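PDB 6QBW: HTLV-2 integrase catalytic core domain from Human T-cell leukemia virus 2, which probably catalyses, as the catalytic core of a retroviral integrase, the metal-dependent steps that join viral DNA to the host genome. Local coordinates for residues H8-D13 and H27-T32; L65-D70 and Y87-S92. All blocks are in the same frame, centred on the assembly; numbering follows the deposited sequence.

Contact 1 (H8-D13 and H27-T32); sequences HIWQGD and HVWVDT. With CA (calcium ion), chain B.
Gln11 and Val30 form a hydrogen-bonded pair between strands 9-13 and 27-31, which run antiparallel at 159°, their axes 4.7 Å apart. Asp13 and Val28 repeat the pattern, and Gly12 faces Trp29 as a non-hydrogen-bonded pair between them. The Trp29 indole lies over Gly12. Gly12 CA sits 3.9 Å from the centroid of the six-membered ring of Trp29, a CH-pi contact over the face. With no side chain at Gly12, the ring can lie close against the backbone. Trp10 lies on the same face of the sheet as Trp29, their side chains crossing at about a right angle, with CE3 to CE3 at 4.1 Å. Helix 47-61 packs on both indoles. At the other end of Trp10, NE1 is hydrogen-bonded to Asn7, and the carboxylate of Asp31, also held by Asn7, lies at the ring edge with its plane turned 75° from the ring.

Thr32 grips Ile9 O twice. Thr32 N donates to Ile9 O almost straight on at 3.0 Å, and Thr32 OG1 donates to the same Ile9 O at 2.6 Å from above the carbonyl plane. Chi1 of 63° sets Thr32 OG1 between its backbone N and carbonyl carbon, within reach of Ile9 O; its CG2 lies 3.7 Å from Gln11 CG. Asp13 OD1 binds calcium at 2.6 Å, and Asn109 holds its other oxygen. This is the first hairpin of the RNase H-like integrase core, with a metal-binding aspartate on its first strand.

Contact 2 (L65-D70 and Y87-S92); sequences LHINTD and YHIKHS. With CA (calcium ion), chain B.
Backbone hydrogen bonds set the register between Leu65 and Lys90 at one end and Thr69 and Ser92 at the other. Strands 66-68 and 90-92 run parallel, 19° apart. Lys90 N donates to Leu65 O and, at 3.0 Å, Ile67 N to Lys90 O. Ser92 N then donates to Ile67 O, and Thr69 N to Ser92 O.

One polar side-chain bond crosses the strands. His91 NE2 donates to Thr69 OG1 at 2.8 Å, and the hydroxyl lies only 10° out of the imidazole plane. Thr69 OG1 in turn donates to Asp70 O at 3.0 Å, on a lone pair of that carbonyl. The His91 ring is held from its other nitrogen too, where ND1 bonds to Gln81. These bonds fix the rotation of the ring.

Apolar packing lies on the sheet face of Ile67 and His91. Ile67 CD1 lies 3.4 Å from His91 CD2, approaching the ring obliquely. Ile67 has CG1 between its backbone N and carbonyl carbon (chi1 54°), and CG1 reaches CD2 of His91 as well as CG2 of Ile89. Phe80 meets the His91 ring edge-to-face, and Phe54 of helix 47-61 packs on Ile67 and Ile89. Leu142 of the second subunit also touches Ile89.

On the face of His66, Lys90, Asn68 and Ser92, Lys90 and His66 lie side by side and point the same way. The lysine's aliphatic chain does the touching, with CD 3.3 Å from His66 CE1. Further along this face, Asn68 ND2 rests 3.3 Å from Ser92 CB.

Asp70 OD2 binds calcium at 2.6 Å. The two strands and helix 78-86 make a beta-alpha-beta unit of the RNase H-like fold, whose first strand leads into the metal site.

How the contacts relate
Both contacts belong to one mixed sheet, in which strands 9-19 and 66-68 are neighbours. Backbone bonds join them directly: Gly12 N lies 2.9 Å from Asn68 O, and Trp10 O 2.9 Å from Asn68 N. Contact 1 is a buried antiparallel hairpin near the centre of the chain, dominated by tryptophans and valines under helices. Contact 2 is parallel and only partly buried. It includes an edge strand of the sheet within this chain, 90-92, with Lys90 and Ser92 beside His66 and Asn68 on one face and His91 on the other, and it reaches the second subunit. The two converge on the calcium, where Asp13, Asp70, Val14 O and three waters complete the coordination, consistent with an integrase active-site metal.

Contact 1 (H8-D13 and H27-T32)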
ATOM      1  N   HIS A   8      18.465  10.790  -3.164  1.00 52.52           N
ATOM      2  CA  HIS A   8      19.452  11.860  -3.038  1.00 52.15           C
ATOM      3  C   HIS A   8      18.784  13.170  -3.456  1.00 51.92           C
ATOM      4  O   HIS A   8      18.708  14.111  -2.669  1.00 51.88           O
ATOM      5  CB  HIS A   8      20.702  11.561  -3.887  1.00 51.96           C
ATOM      6  CG  HIS A   8      21.768  12.615  -3.806  1.00 52.06           C
ATOM      7  ND1 HIS A   8      22.759  12.744  -4.755  1.00 52.22           N
ATOM      8  CD2 HIS A   8      21.990  13.597  -2.900  1.00 52.19           C
ATOM      9  CE1 HIS A   8      23.553  13.750  -4.433  1.00 52.14           C
ATOM     10  NE2 HIS A   8      23.106  14.289  -3.312  1.00 52.24           N
ATOM     11  N   ILE A   9      18.279  13.214  -4.686  1.00 51.95           N
ATOM     12  CA  ILE A   9      17.636  14.411  -5.226  1.00 51.88           C
ATOM     13  C   ILE A   9      16.333  14.057  -5.933  1.00 51.56           C
ATOM     14  O   ILE A   9      16.327  13.242  -6.853  1.00 51.54           O
ATOM     15  CB  ILE A   9      18.539  15.118  -6.251  1.00 52.06           C
ATOM     16  CG1 ILE A   9      19.871  15.533  -5.619  1.00 52.11           C
ATOM     17  CG2 ILE A   9      17.831  16.335  -6.837  1.00 52.08           C
ATOM     18  CD1 ILE A   9      20.942  15.841  -6.644  1.00 52.29           C
ATOM     19  N   TRP A  10      15.239  14.680  -5.501  1.00 51.04           N
ATOM     20  CA  TRP A  10      13.954  14.572  -6.185  1.00 50.69           C
ATOM     21  C   TRP A  10      13.660  15.872  -6.912  1.00 51.09           C
ATOM     22  O   TRP A  10      14.231  16.919  -6.593  1.00 51.02           O
ATOM     23  CB  TRP A  10      12.818  14.353  -5.188  1.00 50.30           C
ATOM     24  CG  TRP A  10      12.731  13.010  -4.555  1.00 49.69           C
ATOM     25  CD1 TRP A  10      13.627  11.989  -4.639  1.00 49.46           C
ATOM     26  CD2 TRP A  10      11.687  12.560  -3.694  1.00 49.36           C
ATOM     27  NE1 TRP A  10      13.193  10.919  -3.897  1.00 49.26           N
ATOM     28  CE2 TRP A  10      12.003  11.248  -3.304  1.00 49.43           C
ATOM     29  CE3 TRP A  10      10.505  13.141  -3.221  1.00 49.61           C
ATOM     30  CZ2 TRP A  10      11.180  10.502  -2.457  1.00 49.64           C
ATOM     31  CZ3 TRP A  10       9.684  12.395  -2.379  1.00 49.58           C
ATOM     32  CH2 TRP A  10      10.026  11.092  -2.008  1.00 49.49           C
ATOM     33  N   GLN A  11      12.753  15.792  -7.880  1.00 51.29           N
ATOM     34  CA  GLN A  11      12.133  16.967  -8.464  1.00 51.29           C
ATOM     35  C   GLN A  11      10.630  16.885  -8.244  1.00 51.27           C
ATOM     36  O   GLN A  11      10.052  15.794  -8.231  1.00 51.03           O
ATOM     37  CB  GLN A  11      12.444  17.057  -9.947  1.00 51.58           C
ATOM     38  CG  GLN A  11      13.876  17.459 -10.234  1.00 52.02           C
ATOM     39  CD  GLN A  11      14.191  17.485 -11.716  1.00 52.15           C
ATOM     40  OE1 GLN A  11      13.297  17.375 -12.555  1.00 52.38           O
ATOM     41  NE2 GLN A  11      15.471  17.630 -12.046  1.00 52.15           N
ATOM     42  N   GLY A  12      10.006  18.042  -8.059  1.00 51.25           N
ATOM     43  CA  GLY A  12       8.576  18.122  -7.789  1.00 51.17           C
ATOM     44  C   GLY A  12       7.917  19.223  -8.590  1.00 51.15           C
ATOM     45  O   GLY A  12       8.511  20.277  -8.815  1.00 50.90           O
ATOM     46  N   ASP A  13       6.689  18.970  -9.025  1.00 51.45           N
ATOM     47  CA  ASP A  13       5.918  19.956  -9.772  1.00 52.17           C
ATOM     48  C   ASP A  13       4.430  19.796  -9.494  1.00 52.01           C
ATOM     49  O   ASP A  13       3.968  18.714  -9.147  1.00 52.05           O
ATOM     50  CB  ASP A  13       6.190  19.801 -11.271  1.00 52.49           C
ATOM     51  CG  ASP A  13       5.546  20.903 -12.109  1.00 53.16           C
ATOM     52  OD1 ASP A  13       5.518  22.083 -11.679  1.00 53.03           O
ATOM     53  OD2 ASP A  13       5.074  20.583 -13.218  1.00 53.93           O
ATOM     54  N   HIS A  27       0.009  16.871  -8.358  1.00 51.94           N
ATOM     55  CA  HIS A  27       1.275  17.003  -7.654  1.00 51.35           C
ATOM     56  C   HIS A  27       2.134  15.832  -8.113  1.00 51.07           C
ATOM     57  O   HIS A  27       1.690  14.681  -8.057  1.00 50.65           O
ATOM     58  CB  HIS A  27       1.054  16.967  -6.139  1.00 51.26           C
ATOM     59  CG  HIS A  27       0.372  18.184  -5.595  1.00 51.26           C
ATOM     60  ND1 HIS A  27      -0.935  18.505  -5.894  1.00 51.48           N
ATOM     61  CD2 HIS A  27       0.815  19.156  -4.762  1.00 51.49           C
ATOM     62  CE1 HIS A  27      -1.266  19.625  -5.274  1.00 51.60           C
ATOM     63  NE2 HIS A  27      -0.222  20.040  -4.579  1.00 51.51           N
ATOM     64  N   VAL A  28       3.344  16.118  -8.590  1.00 51.06           N
ATOM     65  CA  VAL A  28       4.217  15.074  -9.142  1.00 51.29           C
ATOM     66  C   VAL A  28       5.605  15.097  -8.509  1.00 51.27           C
ATOM     67  O   VAL A  28       6.269  16.124  -8.497  1.00 51.43           O
ATOM     68  CB  VAL A  28       4.357  15.197 -10.673  1.00 50.94           C
ATOM     69  CG1 VAL A  28       5.290  14.120 -11.218  1.00 50.88           C
ATOM     70  CG2 VAL A  28       2.989  15.097 -11.321  1.00 51.20           C
ATOM     71  N   TRP A  29       6.030  13.945  -7.998  1.00 51.25           N
ATOM     72  CA  TRP A  29       7.334  13.806  -7.379  1.00 51.46           C
ATOM     73  C   TRP A  29       8.083  12.668  -8.047  1.00 51.56           C
ATOM     74  O   TRP A  29       7.637  11.523  -7.993  1.00 51.57           O
ATOM     75  CB  TRP A  29       7.176  13.536  -5.884  1.00 51.50           C
ATOM     76  CG  TRP A  29       6.536  14.675  -5.165  1.00 51.45           C
ATOM     77  CD1 TRP A  29       5.218  14.800  -4.827  1.00 51.38           C
ATOM     78  CD2 TRP A  29       7.181  15.871  -4.715  1.00 51.26           C
ATOM     79  NE1 TRP A  29       5.005  15.997  -4.183  1.00 51.59           N
ATOM     80  CE2 TRP A  29       6.195  16.673  -4.101  1.00 51.48           C
ATOM     81  CE3 TRP A  29       8.498  16.339  -4.769  1.00 51.04           C
ATOM     82  CZ2 TRP A  29       6.485  17.919  -3.545  1.00 51.44           C
ATOM     83  CZ3 TRP A  29       8.786  17.579  -4.219  1.00 51.13           C
ATOM     84  CH2 TRP A  29       7.784  18.356  -3.614  1.00 51.40           C
ATOM     85  N   VAL A  30       9.211  12.991  -8.678  1.00 51.52           N
ATOM     86  CA  VAL A  30      10.046  11.990  -9.341  1.00 51.73           C
ATOM     87  C   VAL A  30      11.460  12.020  -8.773  1.00 51.62           C
ATOM     88  O   VAL A  30      12.020  13.088  -8.524  1.00 51.68           O
ATOM     89  CB  VAL A  30      10.090  12.180 -10.884  1.00 52.10           C
ATOM     90  CG1 VAL A  30      10.734  13.506 -11.275  1.00 52.36           C
ATOM     91  CG2 VAL A  30      10.829  11.024 -11.560  1.00 51.97           C
ATOM     92  N   ASP A  31      12.027  10.836  -8.577  1.00 51.64           N
ATOM     93  CA  ASP A  31      13.406  10.699  -8.135  1.00 51.79           C
ATOM     94  C   ASP A  31      14.337  10.827  -9.337  1.00 51.77           C
ATOM     95  O   ASP A  31      14.110  10.188 -10.363  1.00 52.31           O
ATOM     96  CB  ASP A  31      13.598   9.347  -7.461  1.00 52.03           C
ATOM     97  CG  ASP A  31      15.004   9.145  -6.955  1.00 52.51           C
ATOM     98  OD1 ASP A  31      15.868   8.727  -7.756  1.00 52.99           O
ATOM     99  OD2 ASP A  31      15.240   9.394  -5.752  1.00 52.71           O
ATOM    100  N   THR A  32      15.388  11.632  -9.198  1.00 51.57           N
ATOM    101  CA  THR A  32      16.254  11.983 -10.333  1.00 51.40           C
ATOM    102  C   THR A  32      17.268  10.899 -10.715  1.00 51.17           C
ATOM    103  O   THR A  32      17.835  10.946 -11.807  1.00 51.23           O
ATOM    104  CB  THR A  32      17.012  13.304 -10.092  1.00 51.18           C
ATOM    105  OG1 THR A  32      17.885  13.166  -8.965  1.00 51.70           O
ATOM    106  CG2 THR A  32      16.037  14.445  -9.854  1.00 50.99           C
TER
HETATM  107 CA    CA B 301       4.080  24.243 -12.046  1.00 84.59          CA
HETATM  108  O   HOH W   1      17.917  10.723  -6.175  1.00 61.40           O
HETATM  109  O   HOH W   2       5.040  23.339 -14.198  1.00 72.32           O
HETATM  110  O   HOH W   3       4.358  24.097  -9.621  1.00 68.51           O
HETATM  111  O   HOH W   4       1.935  25.089 -12.232  1.00 52.46           O

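Contact 2 (L65-D70 and Y87-S92)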
ATOM      1  N   LEU A  65      16.722  13.679   0.523  1.00 55.27           N
ATOM      2  CA  LEU A  65      17.613  14.687   1.085  1.00 55.76           C
ATOM      3  C   LEU A  65      17.354  16.049   0.433  1.00 55.72           C
ATOM      4  O   LEU A  65      17.127  17.035   1.129  1.00 55.38           O
ATOM      5  CB  LEU A  65      19.076  14.267   0.906  1.00 55.94           C
ATOM      6  CG  LEU A  65      20.138  15.259   1.392  1.00 56.78           C
ATOM      7  CD1 LEU A  65      19.926  15.635   2.856  1.00 56.82           C
ATOM      8  CD2 LEU A  65      21.540  14.699   1.170  1.00 57.00           C
ATOM      9  N   HIS A  66      17.393  16.091  -0.899  1.00 56.20           N
ATOM     10  CA  HIS A  66      17.146  17.321  -1.666  1.00 56.46           C
ATOM     11  C   HIS A  66      15.857  17.219  -2.485  1.00 56.09           C
ATOM     12  O   HIS A  66      15.508  16.145  -2.978  1.00 55.94           O
ATOM     13  CB  HIS A  66      18.296  17.600  -2.640  1.00 56.92           C
ATOM     14  CG  HIS A  66      19.603  17.902  -1.979  1.00 57.59           C
ATOM     15  ND1 HIS A  66      19.917  19.149  -1.486  1.00 57.98           N
ATOM     16  CD2 HIS A  66      20.691  17.124  -1.757  1.00 57.98           C
ATOM     17  CE1 HIS A  66      21.136  19.123  -0.975  1.00 58.11           C
ATOM     18  NE2 HIS A  66      21.627  17.907  -1.124  1.00 57.88           N
ATOM     19  N   ILE A  67      15.168  18.351  -2.635  1.00 55.56           N
ATOM     20  CA  ILE A  67      14.046  18.473  -3.562  1.00 55.20           C
ATOM     21  C   ILE A  67      14.186  19.759  -4.376  1.00 55.07           C
ATOM     22  O   ILE A  67      14.556  20.799  -3.838  1.00 55.09           O
ATOM     23  CB  ILE A  67      12.682  18.450  -2.840  1.00 54.96           C
ATOM     24  CG1 ILE A  67      12.613  19.502  -1.732  1.00 55.34           C
ATOM     25  CG2 ILE A  67      12.419  17.078  -2.245  1.00 54.74           C
ATOM     26  CD1 ILE A  67      11.199  19.819  -1.291  1.00 55.74           C
ATOM     27  N   ASN A  68      13.908  19.679  -5.674  1.00 55.21           N
ATOM     28  CA  ASN A  68      13.937  20.854  -6.549  1.00 55.38           C
ATOM     29  C   ASN A  68      12.557  21.100  -7.155  1.00 55.44           C
ATOM     30  O   ASN A  68      11.948  20.192  -7.716  1.00 55.11           O
ATOM     31  CB  ASN A  68      14.979  20.678  -7.658  1.00 55.45           C
ATOM     32  CG  ASN A  68      16.398  20.598  -7.123  1.00 55.43           C
ATOM     33  OD1 ASN A  68      17.157  19.699  -7.481  1.00 55.39           O
ATOM     34  ND2 ASN A  68      16.761  21.535  -6.262  1.00 55.73           N
ATOM     35  N   THR A  69      12.063  22.328  -7.030  1.00 55.84           N
ATOM     36  CA  THR A  69      10.756  22.690  -7.568  1.00 56.20           C
ATOM     37  C   THR A  69      10.829  24.019  -8.307  1.00 56.53           C
ATOM     38  O   THR A  69      11.863  24.678  -8.319  1.00 55.74           O
ATOM     39  CB  THR A  69       9.693  22.811  -6.456  1.00 56.22           C
ATOM     40  OG1 THR A  69       9.957  23.973  -5.655  1.00 55.83           O
ATOM     41  CG2 THR A  69       9.676  21.563  -5.575  1.00 56.28           C
ATOM     42  N   ASP A  70       9.719  24.392  -8.938  1.00 57.10           N
ATOM     43  CA  ASP A  70       9.580  25.716  -9.527  1.00 57.57           C
ATOM     44  C   ASP A  70       9.136  26.697  -8.436  1.00 58.21           C
ATOM     45  O   ASP A  70       9.025  26.318  -7.265  1.00 57.93           O
ATOM     46  CB  ASP A  70       8.617  25.690 -10.735  1.00 57.50           C
ATOM     47  CG  ASP A  70       7.211  25.198 -10.390  1.00 57.56           C
ATOM     48  OD1 ASP A  70       6.835  25.162  -9.204  1.00 57.81           O
ATOM     49  OD2 ASP A  70       6.463  24.849 -11.325  1.00 58.09           O
ATOM     50  N   TYR A  87      11.860  18.744   8.931  1.00 47.38           N
ATOM     51  CA  TYR A  87      12.247  17.344   8.737  1.00 47.38           C
ATOM     52  C   TYR A  87      13.523  17.183   7.915  1.00 48.15           C
ATOM     53  O   TYR A  87      13.732  16.148   7.291  1.00 48.07           O
ATOM     54  CB  TYR A  87      11.066  16.555   8.137  1.00 46.53           C
ATOM     55  CG  TYR A  87       9.888  16.530   9.087  1.00 45.78           C
ATOM     56  CD1 TYR A  87       9.877  15.676  10.184  1.00 45.29           C
ATOM     57  CD2 TYR A  87       8.815  17.395   8.924  1.00 45.30           C
ATOM     58  CE1 TYR A  87       8.823  15.672  11.075  1.00 45.01           C
ATOM     59  CE2 TYR A  87       7.757  17.395   9.811  1.00 45.05           C
ATOM     60  CZ  TYR A  87       7.765  16.531  10.886  1.00 44.89           C
ATOM     61  OH  TYR A  87       6.715  16.527  11.776  1.00 44.59           O
ATOM     62  N   HIS A  88      14.383  18.202   7.942  1.00 49.32           N
ATOM     63  CA  HIS A  88      15.725  18.128   7.346  1.00 50.20           C
ATOM     64  C   HIS A  88      15.699  17.758   5.864  1.00 50.24           C
ATOM     65  O   HIS A  88      16.417  16.855   5.420  1.00 49.75           O
ATOM     66  CB  HIS A  88      16.610  17.152   8.135  1.00 50.78           C
ATOM     67  CG  HIS A  88      16.588  17.385   9.611  1.00 51.37           C
ATOM     68  ND1 HIS A  88      17.235  18.448  10.206  1.00 51.83           N
ATOM     69  CD2 HIS A  88      15.984  16.702  10.612  1.00 51.81           C
ATOM     70  CE1 HIS A  88      17.032  18.408  11.510  1.00 51.95           C
ATOM     71  NE2 HIS A  88      16.277  17.360  11.783  1.00 52.17           N
ATOM     72  N   ILE A  89      14.857  18.467   5.114  1.00 50.63           N
ATOM     73  CA  ILE A  89      14.774  18.313   3.663  1.00 51.13           C
ATOM     74  C   ILE A  89      15.155  19.650   3.018  1.00 51.89           C
ATOM     75  O   ILE A  89      14.424  20.633   3.139  1.00 52.01           O
ATOM     76  CB  ILE A  89      13.360  17.871   3.204  1.00 50.68           C
ATOM     77  CG1 ILE A  89      12.875  16.669   4.024  1.00 50.40           C
ATOM     78  CG2 ILE A  89      13.360  17.513   1.720  1.00 50.75           C
ATOM     79  CD1 ILE A  89      11.531  16.112   3.598  1.00 50.18           C
ATOM     80  N   LYS A  90      16.309  19.682   2.352  1.00 52.60           N
ATOM     81  CA  LYS A  90      16.778  20.884   1.664  1.00 53.12           C
ATOM     82  C   LYS A  90      15.952  21.091   0.405  1.00 53.24           C
ATOM     83  O   LYS A  90      15.763  20.162  -0.374  1.00 52.77           O
ATOM     84  CB  LYS A  90      18.259  20.760   1.302  1.00 53.65           C
ATOM     85  CG  LYS A  90      19.180  20.641   2.504  1.00 54.41           C
ATOM     86  CD  LYS A  90      20.564  20.157   2.104  1.00 54.87           C
ATOM     87  CE  LYS A  90      21.503  20.096   3.299  1.00 55.13           C
ATOM     88  NZ  LYS A  90      22.876  19.670   2.903  1.00 55.38           N
ATOM     89  N   HIS A  91      15.463  22.313   0.212  1.00 53.75           N
ATOM     90  CA  HIS A  91      14.540  22.614  -0.868  1.00 54.33           C
ATOM     91  C   HIS A  91      15.003  23.824  -1.657  1.00 54.84           C
ATOM     92  O   HIS A  91      15.061  24.929  -1.121  1.00 54.85           O
ATOM     93  CB  HIS A  91      13.138  22.862  -0.304  1.00 54.68           C
ATOM     94  CG  HIS A  91      12.148  23.344  -1.320  1.00 54.94           C
ATOM     95  ND1 HIS A  91      11.313  24.416  -1.092  1.00 54.99           N
ATOM     96  CD2 HIS A  91      11.865  22.907  -2.571  1.00 55.13           C
ATOM     97  CE1 HIS A  91      10.555  24.615  -2.154  1.00 55.05           C
ATOM     98  NE2 HIS A  91      10.871  23.715  -3.067  1.00 55.21           N
ATOM     99  N   SER A  92      15.329  23.597  -2.928  1.00 55.79           N
ATOM    100  CA  SER A  92      15.679  24.664  -3.858  1.00 56.82           C
ATOM    101  C   SER A  92      14.577  24.824  -4.889  1.00 57.51           C
ATOM    102  O   SER A  92      13.912  23.854  -5.247  1.00 57.69           O
ATOM    103  CB  SER A  92      16.986  24.344  -4.577  1.00 57.06           C
ATOM    104  OG  SER A  92      17.962  23.888  -3.665  1.00 57.63           O
TER
HETATM  105 CA    CA B 301       4.080  24.243 -12.046  1.00 84.59          CA
HETATM  106  O   HOH W   3       4.358  24.097  -9.621  1.00 68.51           O
HETATM  107  O   HOH W   2       5.040  23.339 -14.198  1.00 72.32           O
HETATM  108  O   HOH W   4       1.935  25.089 -12.232  1.00 52.46           O